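Local coordinates for protein fimbrial structural subunit (Actinomyces naeslundii, PDB 3QDH) that is the structural subunit of Actinomyces type 2 fimbriae and probably mediates adhesion to streptococci and host cells during oral biofilm development, at residues Asn16-Gly21 with Asn236-Lys241. Sequence-based numbering, arbitrary orientation.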
# COMPACT_ATOMS: atom_id res chain seq x y z
N ASN A 16 -2.54 -3.69 6.65
CA ASN A 16 -1.21 -3.10 6.70
C ASN A 16 -1.12 -1.82 7.53
O ASN A 16 -0.03 -1.38 7.89
CB ASN A 16 -0.67 -2.88 5.28
CG ASN A 16 -0.61 -4.19 4.47
OD1 ASN A 16 -1.18 -4.29 3.38
ND2 ASN A 16 0.08 -5.19 5.01
N GLY A 17 -2.27 -1.23 7.84
CA GLY A 17 -2.31 -0.02 8.68
C GLY A 17 -2.79 1.21 7.93
O GLY A 17 -2.40 1.44 6.79
N TYR A 18 -3.64 2.00 8.59
CA TYR A 18 -4.28 3.16 7.99
C TYR A 18 -3.39 4.40 7.92
O TYR A 18 -3.69 5.33 7.17
CB TYR A 18 -5.54 3.54 8.76
CG TYR A 18 -6.62 2.50 8.78
CD1 TYR A 18 -7.22 2.07 7.60
CD2 TYR A 18 -7.08 1.97 9.99
CE1 TYR A 18 -8.23 1.13 7.62
CE2 TYR A 18 -8.09 1.03 10.03
CZ TYR A 18 -8.66 0.61 8.83
OH TYR A 18 -9.66 -0.32 8.85
N GLY A 19 -2.33 4.43 8.71
CA GLY A 19 -1.51 5.64 8.84
C GLY A 19 -0.24 5.66 8.04
O GLY A 19 0.28 4.61 7.63
N VAL A 20 0.27 6.87 7.81
CA VAL A 20 1.58 7.09 7.22
C VAL A 20 2.66 6.27 7.94
O VAL A 20 2.65 6.16 9.18
CB VAL A 20 1.91 8.62 7.20
CG1 VAL A 20 1.92 9.22 8.62
CG2 VAL A 20 3.21 8.90 6.49
N GLY A 21 3.56 5.68 7.17
CA GLY A 21 4.57 4.77 7.72
C GLY A 21 4.17 3.31 7.59
O GLY A 21 4.97 2.42 7.91
N ASN A 236 -16.65 -6.88 1.48
CA ASN A 236 -16.01 -6.86 2.81
C ASN A 236 -14.54 -6.42 2.82
O ASN A 236 -13.70 -7.02 3.50
CB ASN A 236 -16.18 -8.23 3.50
CG ASN A 236 -16.01 -8.16 5.00
OD1 ASN A 236 -16.63 -7.33 5.67
ND2 ASN A 236 -15.18 -9.04 5.55
N ARG A 237 -14.22 -5.38 2.05
CA ARG A 237 -12.83 -4.92 1.92
C ARG A 237 -12.48 -3.69 2.76
O ARG A 237 -11.37 -3.16 2.65
CB ARG A 237 -12.46 -4.66 0.45
CG ARG A 237 -11.99 -5.90 -0.30
CD ARG A 237 -11.50 -5.57 -1.72
NE ARG A 237 -10.08 -5.21 -1.79
CZ ARG A 237 -9.60 -3.97 -1.74
NH1 ARG A 237 -10.41 -2.93 -1.60
NH2 ARG A 237 -8.29 -3.77 -1.83
N ASP A 238 -13.41 -3.23 3.60
CA ASP A 238 -13.18 -2.02 4.40
C ASP A 238 -12.92 -0.84 3.45
O ASP A 238 -12.04 -0.01 3.68
CB ASP A 238 -12.00 -2.24 5.38
CG ASP A 238 -11.67 -1.01 6.21
OD1 ASP A 238 -12.61 -0.34 6.70
OD2 ASP A 238 -10.46 -0.71 6.38
N ASN A 239 -13.69 -0.79 2.36
CA ASN A 239 -13.42 0.13 1.27
C ASN A 239 -14.71 0.64 0.64
O ASN A 239 -15.76 0.02 0.77
CB ASN A 239 -12.56 -0.56 0.19
CG ASN A 239 -12.10 0.40 -0.91
OD1 ASN A 239 -11.63 1.50 -0.62
ND2 ASN A 239 -12.21 -0.03 -2.16
N GLN A 240 -14.61 1.79 -0.02
CA GLN A 240 -15.65 2.28 -0.92
C GLN A 240 -14.94 2.83 -2.15
O GLN A 240 -14.33 3.90 -2.11
CB GLN A 240 -16.53 3.34 -0.24
CG GLN A 240 -17.96 3.36 -0.76
CD GLN A 240 -18.88 4.22 0.08
OE1 GLN A 240 -19.53 3.74 1.01
NE2 GLN A 240 -18.95 5.50 -0.24
N LYS A 241 -15.01 2.06 -3.24
CA LYS A 241 -14.20 2.26 -4.45
C LYS A 241 -14.07 3.70 -4.95
O LYS A 241 -12.97 4.16 -5.26
CB LYS A 241 -14.74 1.35 -5.57
CG LYS A 241 -13.83 1.18 -6.78
CD LYS A 241 -14.65 0.68 -7.98
CE LYS A 241 -13.78 0.09 -9.08
NZ LYS A 241 -12.81 1.07 -9.65
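Tyr18 reaches across to Asp238, and the two side chains, arriving from opposite directions, are joined by one short hydrogen bond. From CB outward, the tyrosine has to turn: its bond from CA to CB runs across the direction of the 236-241 loop. With chi1 at -62°, CG lies anti to the carbonyl carbon and beside the backbone N, and from there the length of the ring carries the hydroxyl over to the other loop. The side chain also touches Phe227 of strand 220-230, Lys187 of strand 182-188, and Arg246 and Tyr248 of strand 245-254. At the end, Tyr18 OH donates to Asp238 OD2 at 2.6 Å. That oxygen sits at the ring's edge, in its plane, and the approach of Tyr18 CE1 to Asp238 OD2, 3.1 Å, simply accompanies the hydroxyl bond. The carboxylate is turned 68° from the ring, and the hydroxyl meets OD2 from above the carboxylate plane, 44° out of it, rather than within it. The first bond of the aspartate side chain is directed toward the 16-21 loop, and its CG, anti to the backbone N, continues the reach. OD2 takes the tyrosine while OD1 makes a salt bridge to Arg246, so each carboxylate oxygen has a partner of its own, and the arginine would be expected to favour the charged form of the acid. Tyr18 CA and Asp238 CA remain 10.9 Å apart, and the contact is a bridge between side chains. In this C-terminal part of FimA it ties the loop between strands 7-8 and 23-31 to the loop between strands 220-230 and 245-254: a polar link consistent with a junction between the CnaA (DEv-IgG) and CnaB (IgG-rev) modules of the pilin.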